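Beta-1,3-glucosyltransferase (Paecilomyces sp. J18, PDB 5JVV) is a fungal carbohydrate-active enzyme that probably belongs to glycoside hydrolase family 16, with its beta-jelly-roll sandwich fold. Local coordinates at residues Y3-L9 with Y293-T298. Sequence-based numbering, arbitrary orientation.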
# COMPACT_ATOMS: atom_id res chain seq x y z
N TYR A 3 3.39 -22.37 -10.39
CA TYR A 3 4.31 -21.55 -9.60
C TYR A 3 4.96 -22.29 -8.42
O TYR A 3 4.31 -23.11 -7.77
CB TYR A 3 3.56 -20.32 -9.07
CG TYR A 3 3.20 -19.28 -10.11
CD1 TYR A 3 1.90 -19.16 -10.59
CD2 TYR A 3 4.17 -18.43 -10.62
CE1 TYR A 3 1.58 -18.20 -11.55
CE2 TYR A 3 3.86 -17.48 -11.57
CZ TYR A 3 2.57 -17.37 -12.03
OH TYR A 3 2.28 -16.41 -12.98
N THR A 4 6.23 -21.99 -8.15
CA THR A 4 6.95 -22.58 -7.02
C THR A 4 7.13 -21.54 -5.91
O THR A 4 7.44 -20.39 -6.19
CB THR A 4 8.35 -23.07 -7.47
OG1 THR A 4 8.22 -23.97 -8.57
CG2 THR A 4 9.07 -23.77 -6.33
N LEU A 5 6.95 -21.95 -4.65
CA LEU A 5 7.12 -21.04 -3.52
C LEU A 5 8.56 -20.56 -3.42
O LEU A 5 9.50 -21.37 -3.38
CB LEU A 5 6.69 -21.71 -2.21
CG LEU A 5 6.79 -20.90 -0.91
CD1 LEU A 5 5.73 -19.80 -0.85
CD2 LEU A 5 6.70 -21.81 0.30
N LYS A 6 8.74 -19.24 -3.39
CA LYS A 6 10.07 -18.65 -3.30
C LYS A 6 10.35 -18.26 -1.85
O LYS A 6 11.16 -18.91 -1.18
CB LYS A 6 10.17 -17.42 -4.22
CG LYS A 6 11.55 -16.75 -4.24
CD LYS A 6 11.55 -15.50 -5.12
CE LYS A 6 12.96 -14.94 -5.32
NZ LYS A 6 13.56 -14.45 -4.05
N ASP A 7 9.67 -17.23 -1.37
CA ASP A 7 9.80 -16.84 0.04
C ASP A 7 8.48 -17.00 0.77
O ASP A 7 7.41 -16.67 0.24
CB ASP A 7 10.24 -15.37 0.15
CG ASP A 7 11.64 -15.14 -0.40
OD1 ASP A 7 12.17 -16.04 -1.08
OD2 ASP A 7 12.19 -14.04 -0.16
N SER A 8 8.55 -17.47 2.01
CA SER A 8 7.40 -17.48 2.90
C SER A 8 7.77 -16.70 4.16
O SER A 8 8.61 -17.14 4.95
CB SER A 8 7.00 -18.91 3.27
OG SER A 8 5.93 -18.88 4.19
N LEU A 9 7.14 -15.54 4.35
CA LEU A 9 7.56 -14.61 5.39
C LEU A 9 6.45 -14.30 6.39
O LEU A 9 5.39 -13.81 6.01
CB LEU A 9 8.03 -13.31 4.74
CG LEU A 9 9.20 -13.45 3.76
CD1 LEU A 9 9.49 -12.12 3.10
CD2 LEU A 9 10.42 -13.98 4.49
N TYR A 293 0.94 -12.80 6.67
CA TYR A 293 2.09 -13.33 5.96
C TYR A 293 2.29 -12.69 4.61
O TYR A 293 1.38 -12.07 4.06
CB TYR A 293 2.00 -14.85 5.78
CG TYR A 293 0.88 -15.36 4.89
CD1 TYR A 293 0.98 -15.33 3.50
CD2 TYR A 293 -0.25 -15.94 5.45
CE1 TYR A 293 -0.04 -15.83 2.69
CE2 TYR A 293 -1.27 -16.45 4.66
CZ TYR A 293 -1.16 -16.39 3.29
OH TYR A 293 -2.18 -16.90 2.50
N LEU A 294 3.50 -12.86 4.09
CA LEU A 294 3.82 -12.46 2.73
C LEU A 294 4.49 -13.65 2.05
O LEU A 294 5.52 -14.14 2.52
CB LEU A 294 4.75 -11.24 2.72
CG LEU A 294 5.28 -10.79 1.36
CD1 LEU A 294 4.13 -10.46 0.42
CD2 LEU A 294 6.20 -9.58 1.53
N LYS A 295 3.89 -14.13 0.97
CA LYS A 295 4.46 -15.26 0.23
C LYS A 295 4.68 -14.88 -1.23
O LYS A 295 3.83 -14.24 -1.85
CB LYS A 295 3.57 -16.50 0.35
CG LYS A 295 3.53 -17.03 1.79
CD LYS A 295 2.56 -18.18 2.01
CE LYS A 295 2.52 -18.51 3.50
NZ LYS A 295 1.64 -19.66 3.82
N THR A 296 5.84 -15.26 -1.77
CA THR A 296 6.14 -14.98 -3.17
C THR A 296 6.35 -16.30 -3.92
O THR A 296 6.77 -17.30 -3.32
CB THR A 296 7.39 -14.10 -3.32
OG1 THR A 296 8.50 -14.77 -2.72
CG2 THR A 296 7.18 -12.76 -2.63
N TYR A 297 6.05 -16.29 -5.21
CA TYR A 297 6.14 -17.49 -6.04
C TYR A 297 6.77 -17.13 -7.37
O TYR A 297 6.65 -16.00 -7.85
CB TYR A 297 4.76 -18.09 -6.30
CG TYR A 297 4.01 -18.52 -5.06
CD1 TYR A 297 3.97 -19.85 -4.67
CD2 TYR A 297 3.31 -17.59 -4.29
CE1 TYR A 297 3.28 -20.25 -3.54
CE2 TYR A 297 2.62 -17.98 -3.16
CZ TYR A 297 2.61 -19.30 -2.80
OH TYR A 297 1.91 -19.68 -1.67
N THR A 298 7.45 -18.11 -7.98
CA THR A 298 8.04 -17.92 -9.30
C THR A 298 7.55 -19.01 -10.23
O THR A 298 7.11 -20.07 -9.78
CB THR A 298 9.57 -17.94 -9.26
OG1 THR A 298 10.03 -19.24 -8.90
CG2 THR A 298 10.10 -16.93 -8.25
OXT THR A 298 7.59 -18.84 -11.45
O HOH W 1 7.77 -22.17 -11.18
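A classic beta bulge sets two residues, Lys6 and Asp7, opposite the single Thr296, whose side-chain hydroxyl takes up the surplus amide. The Lys6 N donates to Thr296 O (2.8 Å), and Thr296 N donates to Asp7 O. The extra amide, Asp7 N, bonds to Thr296 OG1 (3.0 Å) at a less straight N-H...O angle of 147°. A chi1 of 60° makes this possible: it tucks Thr296 OG1 in over its own backbone, flanked by N and C, and brings the hydroxyl alongside the Asp7 CB.

Around the bulge, the N-terminal strand 5-9 runs antiparallel to the C-terminal strand 289-297, whose other edge is hydrogen-bonded to strand 84-90. On one face of the sheet, Leu5 lays CD1 over the Tyr297 ring, 4.0 Å from its centroid, in a CH-pi contact. On that same face Lys295 extends past Ser8, bringing CE to 3.5 Å from Ser8 OG, and ends in a salt bridge with Asp212. The other face carries Leu9 and Leu294, a hydrogen-bonded pair whose side chains both reach Phe14 of helix 11-16.

Beyond the bulge, Tyr3 sets its ring edge against the terminal carboxylate of Thr298, with CD2 3.5 Å from Thr298 C, while its hydroxyl bonds to Gln189. Thr4 N donates to Thr298 O (2.7 Å), and Thr298 N returns a bond to Thr4 O. A water also donates to Thr298 O (2.6 Å) and hydrogen-bonds with Thr4 OG1. The carboxylate oxygen Thr298 O thus accepts from both a backbone amide and a water, and its negative charge probably strengthens these two bonds where the ends of the chain meet.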